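Long-range contacts in DnaJ homolog subfamily C member 3 (Mus musculus, PDB 3IEG), which acts in the unfolded protein response as a co-chaperone that stimulates the HSPA8 ATPase, binds misfolded proteins and restrains the kinase GCN2: residues R157-A161 against D176-A180; S283-V289 against E314-E319. All blocks are in the same frame, centred on the assembly; numbering follows the deposited sequence.

Both contacts belong to the all-helical TPR fragment of this longer co-chaperone, whose J domain is not part of the chain, and they follow one another along the sequence. Contact 1 lies within TPR 5, its centre about 8 Å from the centre of the chain; contact 2 joins TPR 8 to TPR 9, and its centre is about 42 Å from that of the chain. The centres of the two contacts are about 48 Å apart and their nearest atoms about 34 Å, so they do not touch. One packs two helices inside a repeat, the other a repeat against the next. Neither lies in the first two repeats, whose hydrophobic groove binds misfolded proteins.

Contact 1: R157-A161 against D176-A180; sequences RELRA and DLKAA
Asp176 turns its carboxylate to both Arg157 and Arg160 on the facing helix, whose nitrogens converge on OD1, and the three form a salt-bridge network. Each guanidinium is turned differently. That of Arg160 lies 20° from the carboxylate plane and takes the aspartate at its own edge, NH1 lying 2.8 Å from Asp176 OD1 in a bent, weak hydrogen bond. That of Arg157 stands almost upright to the carboxylate, 84° away, and NE approaches the same OD1 obliquely in a longer salt bridge of 3.5 Å. Arg157 has CG anti to N (chi1 -160°) and a bend at chi2, which bring the guanidinium alongside the neighbouring helix, where Ala179 CB lies over one of its faces, 3.5 Å from Arg157 NH2. Beside this polar group, Ala161 CB rests 3.7 Å from Leu177 CG, and Glu158 CG lies 3.8 Å from Ala180 CB. The axes of 157-161 and 176-180 come within 8.5 Å, a spacing consistent with the small Ala161, Ala179 and Ala180. These are the two antiparallel helices of TPR 5, 154-166 and 170-181; helix 188-201 adjoins Glu158 and Leu177, while helix 136-149 adjoins Arg160 and supplies Asp144 as its second acidic partner.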
ATOM      1  N   ARG A 157      -0.992 -11.039  -6.308  1.00 31.62           N
ATOM      2  CA  ARG A 157      -0.990  -9.978  -5.314  1.00 32.06           C
ATOM      3  C   ARG A 157      -2.055  -8.928  -5.619  1.00 31.96           C
ATOM      4  O   ARG A 157      -2.830  -8.545  -4.751  1.00 32.05           O
ATOM      5  CB  ARG A 157       0.367  -9.284  -5.330  1.00 32.45           C
ATOM      6  CG  ARG A 157       0.680  -8.533  -4.093  1.00 33.22           C
ATOM      7  CD  ARG A 157       1.361  -9.471  -3.158  1.00 36.20           C
ATOM      8  NE  ARG A 157       1.458  -8.896  -1.833  1.00 39.03           N
ATOM      9  CZ  ARG A 157       2.354  -9.284  -0.948  1.00 39.17           C
ATOM     10  NH1 ARG A 157       3.211 -10.236  -1.281  1.00 39.21           N
ATOM     11  NH2 ARG A 157       2.389  -8.719   0.250  1.00 40.64           N
ATOM     12  N   GLU A 158      -2.070  -8.451  -6.855  1.00 31.89           N
ATOM     13  CA  GLU A 158      -3.051  -7.465  -7.266  1.00 32.29           C
ATOM     14  C   GLU A 158      -4.461  -8.037  -7.263  1.00 31.38           C
ATOM     15  O   GLU A 158      -5.395  -7.320  -6.939  1.00 31.61           O
ATOM     16  CB  GLU A 158      -2.702  -6.884  -8.633  1.00 32.20           C
ATOM     17  CG  GLU A 158      -1.422  -6.051  -8.629  1.00 33.88           C
ATOM     18  CD  GLU A 158      -1.093  -5.460  -9.990  1.00 34.26           C
ATOM     19  OE1 GLU A 158      -1.261  -6.160 -11.007  1.00 38.19           O
ATOM     20  OE2 GLU A 158      -0.671  -4.287 -10.049  1.00 37.86           O
ATOM     21  N   LEU A 159      -4.608  -9.317  -7.608  1.00 30.59           N
ATOM     22  CA  LEU A 159      -5.902  -9.985  -7.558  1.00 30.05           C
ATOM     23  C   LEU A 159      -6.448 -10.085  -6.137  1.00 29.96           C
ATOM     24  O   LEU A 159      -7.640  -9.886  -5.919  1.00 30.14           O
ATOM     25  CB  LEU A 159      -5.843 -11.373  -8.194  1.00 30.36           C
ATOM     26  CG  LEU A 159      -7.180 -12.147  -8.227  1.00 30.05           C
ATOM     27  CD1 LEU A 159      -8.119 -11.584  -9.283  1.00 29.70           C
ATOM     28  CD2 LEU A 159      -6.951 -13.618  -8.471  1.00 29.40           C
ATOM     29  N   ARG A 160      -5.583 -10.379  -5.176  1.00 29.70           N
ATOM     30  CA  ARG A 160      -5.970 -10.364  -3.770  1.00 30.05           C
ATOM     31  C   ARG A 160      -6.395  -8.959  -3.340  1.00 30.57           C
ATOM     32  O   ARG A 160      -7.315  -8.804  -2.540  1.00 30.73           O
ATOM     33  CB  ARG A 160      -4.830 -10.861  -2.877  1.00 30.01           C
ATOM     34  CG  ARG A 160      -5.271 -11.238  -1.471  1.00 29.38           C
ATOM     35  CD  ARG A 160      -4.266 -10.769  -0.450  1.00 30.09           C
ATOM     36  NE  ARG A 160      -3.474 -11.845   0.120  1.00 30.64           N
ATOM     37  CZ  ARG A 160      -2.228 -11.719   0.565  1.00 30.48           C
ATOM     38  NH1 ARG A 160      -1.581 -10.565   0.484  1.00 29.68           N
ATOM     39  NH2 ARG A 160      -1.613 -12.776   1.069  1.00 31.93           N
ATOM     40  N   ALA A 161      -5.724  -7.943  -3.874  1.00 30.73           N
ATOM     41  CA  ALA A 161      -6.087  -6.568  -3.586  1.00 31.52           C
ATOM     42  C   ALA A 161      -7.511  -6.274  -4.073  1.00 32.11           C
ATOM     43  O   ALA A 161      -8.312  -5.690  -3.337  1.00 31.92           O
ATOM     44  CB  ALA A 161      -5.080  -5.605  -4.200  1.00 31.52           C
ATOM     45  N   ASP A 176      -1.450  -4.372  -0.381  1.00 35.26           N
ATOM     46  CA  ASP A 176      -1.126  -5.371  -1.388  1.00 34.99           C
ATOM     47  C   ASP A 176      -0.655  -4.749  -2.683  1.00 34.59           C
ATOM     48  O   ASP A 176       0.247  -5.272  -3.326  1.00 34.57           O
ATOM     49  CB  ASP A 176      -2.326  -6.260  -1.668  1.00 35.30           C
ATOM     50  CG  ASP A 176      -2.370  -7.488  -0.773  1.00 36.58           C
ATOM     51  OD1 ASP A 176      -1.370  -7.787  -0.066  1.00 37.80           O
ATOM     52  OD2 ASP A 176      -3.425  -8.155  -0.786  1.00 37.23           O
ATOM     53  N   LEU A 177      -1.265  -3.628  -3.061  1.00 34.32           N
ATOM     54  CA  LEU A 177      -0.874  -2.916  -4.271  1.00 33.84           C
ATOM     55  C   LEU A 177       0.494  -2.268  -4.137  1.00 34.14           C
ATOM     56  O   LEU A 177       1.251  -2.224  -5.106  1.00 34.24           O
ATOM     57  CB  LEU A 177      -1.926  -1.890  -4.663  1.00 33.36           C
ATOM     58  CG  LEU A 177      -3.252  -2.480  -5.132  1.00 32.52           C
ATOM     59  CD1 LEU A 177      -4.334  -1.420  -5.016  1.00 33.09           C
ATOM     60  CD2 LEU A 177      -3.159  -3.023  -6.541  1.00 30.23           C
ATOM     61  N   LYS A 178       0.816  -1.786  -2.941  1.00 34.51           N
ATOM     62  CA  LYS A 178       2.137  -1.232  -2.683  1.00 35.20           C
ATOM     63  C   LYS A 178       3.182  -2.330  -2.777  1.00 35.36           C
ATOM     64  O   LYS A 178       4.200  -2.160  -3.456  1.00 35.36           O
ATOM     65  CB  LYS A 178       2.212  -0.535  -1.323  1.00 35.37           C
ATOM     66  CG  LYS A 178       1.631   0.862  -1.296  1.00 36.47           C
ATOM     67  CD  LYS A 178       1.953   1.551   0.033  1.00 38.45           C
ATOM     68  CE  LYS A 178       1.581   3.028   0.012  1.00 38.68           C
ATOM     69  NZ  LYS A 178       2.260   3.762  -1.104  1.00 39.38           N
ATOM     70  N   ALA A 179       2.923  -3.462  -2.122  1.00 35.70           N
ATOM     71  CA  ALA A 179       3.827  -4.612  -2.213  1.00 36.01           C
ATOM     72  C   ALA A 179       4.047  -5.009  -3.674  1.00 36.57           C
ATOM     73  O   ALA A 179       5.185  -5.151  -4.111  1.00 36.91           O
ATOM     74  CB  ALA A 179       3.309  -5.775  -1.401  1.00 35.64           C
ATOM     75  N   ALA A 180       2.956  -5.129  -4.428  1.00 37.30           N
ATOM     76  CA  ALA A 180       2.990  -5.483  -5.847  1.00 38.38           C
ATOM     77  C   ALA A 180       3.818  -4.531  -6.696  1.00 39.33           C
ATOM     78  O   ALA A 180       4.438  -4.952  -7.677  1.00 39.57           O
ATOM     79  CB  ALA A 180       1.574  -5.555  -6.406  1.00 38.36           C
TER

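Contact 2: S283-V289 against E314-E319; sequences SKDEKPV and EAYLIE
Lys284 and Glu314 make the charged link between the two segments. The ammonium NZ of Lys284 is 3.0 Å from Glu314 OE1, which accepts through its syn lone pair, and it also makes a weak hydrogen bond to OE2, so the lysine faces both oxygens of the carboxylate. Although Lys284 leaves its helix directed away from 314-319, bends at chi2 (-68°) and chi4 bring NZ back to the Glu314 carboxylate. Ser283 approaches from the same helix end: its OG lies 3.7 Å from Glu314 CB, and its hydrogen bond goes to the carbonyl O of Asp311, one turn earlier on helix 306-318.

The turn that follows these two residues links the helices of TPR 8, and it packs on the second half of the first helix of TPR 9. A Schellman motif closes helix 268-284, with Glu286 in positive phi (41°) as its C-prime residue; Lys287 then takes the N-cap position of helix 288-301, and Lys287 NZ bridges back to Asp285 OD2 within the turn.

Apolar contacts centre on Pro288, whose ring is directed at helix 306-318. Pro288 CB is 4.4 Å from Ala315 CB, and Pro288 CG 4.0 Å from Ile318 CG2. Ile318 divides its branches, CG2 on Pro288 and CD1 on the turn, 3.7 Å from Glu286 CG, the side chains of Ile318 and Glu286 crossing at about a right angle.

The ring also makes van der Waals contacts with polar groups. Pro288 CB is 3.6 Å from the carbonyl O of Ala315. Glu319, bent at chi2, sets its CG 3.7 Å from Pro288 CB and its carboxylate OE1 3.5 Å from Pro288 CG.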
ATOM      1  N   SER A 283     -18.883  27.713  15.944  1.00 40.56           N
ATOM      2  CA  SER A 283     -18.549  27.727  17.368  1.00 41.33           C
ATOM      3  C   SER A 283     -17.545  28.823  17.735  1.00 41.66           C
ATOM      4  O   SER A 283     -17.806  29.639  18.612  1.00 41.49           O
ATOM      5  CB  SER A 283     -18.028  26.354  17.806  1.00 41.41           C
ATOM      6  OG  SER A 283     -17.836  26.295  19.213  1.00 42.32           O
ATOM      7  N   LYS A 284     -16.402  28.834  17.055  1.00 42.49           N
ATOM      8  CA  LYS A 284     -15.319  29.774  17.342  1.00 43.16           C
ATOM      9  C   LYS A 284     -15.630  31.218  16.925  1.00 43.55           C
ATOM     10  O   LYS A 284     -15.055  32.165  17.465  1.00 43.72           O
ATOM     11  CB  LYS A 284     -14.015  29.309  16.683  1.00 43.30           C
ATOM     12  CG  LYS A 284     -13.373  28.080  17.301  1.00 44.23           C
ATOM     13  CD  LYS A 284     -12.817  28.342  18.712  1.00 46.26           C
ATOM     14  CE  LYS A 284     -12.063  27.107  19.237  1.00 48.12           C
ATOM     15  NZ  LYS A 284     -12.185  26.904  20.719  1.00 48.55           N
ATOM     16  N   ASP A 285     -16.530  31.379  15.963  1.00 44.08           N
ATOM     17  CA  ASP A 285     -16.980  32.699  15.533  1.00 44.92           C
ATOM     18  C   ASP A 285     -18.079  33.194  16.477  1.00 45.62           C
ATOM     19  O   ASP A 285     -18.763  34.180  16.196  1.00 45.65           O
ATOM     20  CB  ASP A 285     -17.502  32.630  14.093  1.00 44.75           C
ATOM     21  CG  ASP A 285     -17.451  33.970  13.378  1.00 45.32           C
ATOM     22  OD1 ASP A 285     -16.593  34.816  13.730  1.00 44.86           O
ATOM     23  OD2 ASP A 285     -18.271  34.171  12.448  1.00 45.94           O
ATOM     24  N   GLU A 286     -18.225  32.496  17.604  1.00 46.49           N
ATOM     25  CA  GLU A 286     -19.284  32.735  18.578  1.00 47.24           C
ATOM     26  C   GLU A 286     -20.641  33.018  17.933  1.00 47.35           C
ATOM     27  O   GLU A 286     -21.233  34.077  18.148  1.00 47.41           O
ATOM     28  CB  GLU A 286     -18.885  33.842  19.547  1.00 47.43           C
ATOM     29  CG  GLU A 286     -17.762  33.440  20.484  1.00 49.46           C
ATOM     30  CD  GLU A 286     -17.297  34.580  21.381  1.00 51.58           C
ATOM     31  OE1 GLU A 286     -17.578  35.762  21.063  1.00 51.62           O
ATOM     32  OE2 GLU A 286     -16.634  34.286  22.400  1.00 52.64           O
ATOM     33  N   LYS A 287     -21.114  32.060  17.137  1.00 47.35           N
ATOM     34  CA  LYS A 287     -22.447  32.110  16.543  1.00 47.55           C
ATOM     35  C   LYS A 287     -23.250  30.861  16.939  1.00 47.32           C
ATOM     36  O   LYS A 287     -23.460  29.957  16.133  1.00 47.37           O
ATOM     37  CB  LYS A 287     -22.350  32.324  15.027  1.00 47.30           C
ATOM     38  CG  LYS A 287     -21.958  33.759  14.692  1.00 48.05           C
ATOM     39  CD  LYS A 287     -21.714  34.014  13.212  1.00 48.86           C
ATOM     40  CE  LYS A 287     -21.588  35.529  12.962  1.00 51.30           C
ATOM     41  NZ  LYS A 287     -20.887  35.882  11.689  1.00 51.85           N
ATOM     42  N   PRO A 288     -23.712  30.824  18.200  1.00 47.36           N
ATOM     43  CA  PRO A 288     -24.189  29.619  18.877  1.00 47.25           C
ATOM     44  C   PRO A 288     -25.375  28.902  18.245  1.00 47.46           C
ATOM     45  O   PRO A 288     -25.365  27.680  18.197  1.00 47.70           O
ATOM     46  CB  PRO A 288     -24.561  30.125  20.268  1.00 47.32           C
ATOM     47  CG  PRO A 288     -24.801  31.579  20.096  1.00 47.48           C
ATOM     48  CD  PRO A 288     -23.812  32.008  19.071  1.00 47.23           C
ATOM     49  N   VAL A 289     -26.384  29.635  17.777  1.00 47.83           N
ATOM     50  CA  VAL A 289     -27.582  29.006  17.194  1.00 47.98           C
ATOM     51  C   VAL A 289     -27.210  28.078  16.044  1.00 48.10           C
ATOM     52  O   VAL A 289     -27.606  26.913  16.035  1.00 48.15           O
ATOM     53  CB  VAL A 289     -28.647  30.045  16.715  1.00 48.16           C
ATOM     54  CG1 VAL A 289     -29.878  29.338  16.129  1.00 47.81           C
ATOM     55  CG2 VAL A 289     -29.065  30.978  17.859  1.00 48.53           C
ATOM     56  N   GLU A 314     -18.943  24.326  23.745  1.00 45.78           N
ATOM     57  CA  GLU A 314     -18.599  25.745  23.733  1.00 46.77           C
ATOM     58  C   GLU A 314     -19.770  26.637  23.292  1.00 46.27           C
ATOM     59  O   GLU A 314     -19.940  27.739  23.812  1.00 46.47           O
ATOM     60  CB  GLU A 314     -17.349  26.010  22.891  1.00 46.65           C
ATOM     61  CG  GLU A 314     -16.039  25.979  23.688  1.00 48.27           C
ATOM     62  CD  GLU A 314     -14.802  26.310  22.834  1.00 49.20           C
ATOM     63  OE1 GLU A 314     -14.848  27.309  22.065  1.00 52.76           O
ATOM     64  OE2 GLU A 314     -13.781  25.574  22.936  1.00 51.25           O
ATOM     65  N   ALA A 315     -20.584  26.154  22.359  1.00 46.09           N
ATOM     66  CA  ALA A 315     -21.738  26.918  21.888  1.00 45.97           C
ATOM     67  C   ALA A 315     -22.874  26.964  22.914  1.00 46.09           C
ATOM     68  O   ALA A 315     -23.581  27.965  23.001  1.00 46.03           O
ATOM     69  CB  ALA A 315     -22.234  26.378  20.574  1.00 45.64           C
ATOM     70  N   TYR A 316     -23.045  25.887  23.683  1.00 46.36           N
ATOM     71  CA  TYR A 316     -24.066  25.835  24.741  1.00 46.62           C
ATOM     72  C   TYR A 316     -23.829  26.861  25.845  1.00 46.98           C
ATOM     73  O   TYR A 316     -24.781  27.410  26.398  1.00 46.60           O
ATOM     74  CB  TYR A 316     -24.160  24.442  25.358  1.00 46.18           C
ATOM     75  CG  TYR A 316     -25.003  23.476  24.569  1.00 46.42           C
ATOM     76  CD1 TYR A 316     -24.649  22.128  24.477  1.00 45.73           C
ATOM     77  CD2 TYR A 316     -26.158  23.900  23.905  1.00 46.65           C
ATOM     78  CE1 TYR A 316     -25.416  21.234  23.756  1.00 44.86           C
ATOM     79  CE2 TYR A 316     -26.933  23.005  23.171  1.00 45.77           C
ATOM     80  CZ  TYR A 316     -26.552  21.679  23.107  1.00 45.61           C
ATOM     81  OH  TYR A 316     -27.312  20.790  22.388  1.00 46.66           O
ATOM     82  N   LEU A 317     -22.555  27.098  26.150  1.00 47.71           N
ATOM     83  CA  LEU A 317     -22.137  28.045  27.179  1.00 48.68           C
ATOM     84  C   LEU A 317     -22.473  29.503  26.843  1.00 49.35           C
ATOM     85  O   LEU A 317     -22.845  30.275  27.732  1.00 49.37           O
ATOM     86  CB  LEU A 317     -20.631  27.910  27.452  1.00 48.72           C
ATOM     87  CG  LEU A 317     -20.104  26.627  28.099  1.00 49.01           C
ATOM     88  CD1 LEU A 317     -18.579  26.624  28.097  1.00 49.28           C
ATOM     89  CD2 LEU A 317     -20.636  26.471  29.516  1.00 48.60           C
ATOM     90  N   ILE A 318     -22.320  29.891  25.577  1.00 50.23           N
ATOM     91  CA  ILE A 318     -22.755  31.221  25.158  1.00 51.09           C
ATOM     92  C   ILE A 318     -24.254  31.314  25.421  1.00 51.94           C
ATOM     93  O   ILE A 318     -24.731  32.277  26.013  1.00 51.97           O
ATOM     94  CB  ILE A 318     -22.387  31.532  23.682  1.00 51.09           C
ATOM     95  CG1 ILE A 318     -20.874  31.357  23.477  1.00 50.97           C
ATOM     96  CG2 ILE A 318     -22.831  32.956  23.295  1.00 50.10           C
ATOM     97  CD1 ILE A 318     -20.406  31.344  22.020  1.00 50.96           C
ATOM     98  N   GLU A 319     -24.977  30.269  25.041  1.00 53.26           N
ATOM     99  CA  GLU A 319     -26.413  30.168  25.286  1.00 54.66           C
ATOM    100  C   GLU A 319     -26.784  29.935  26.752  1.00 55.60           C
ATOM    101  O   GLU A 319     -27.958  29.729  27.070  1.00 55.84           O
ATOM    102  CB  GLU A 319     -27.003  29.043  24.445  1.00 54.68           C
ATOM    103  CG  GLU A 319     -26.922  29.260  22.964  1.00 55.49           C
ATOM    104  CD  GLU A 319     -27.776  30.411  22.507  1.00 56.96           C
ATOM    105  OE1 GLU A 319     -27.288  31.563  22.545  1.00 57.58           O
ATOM    106  OE2 GLU A 319     -28.933  30.157  22.101  1.00 58.27           O
TER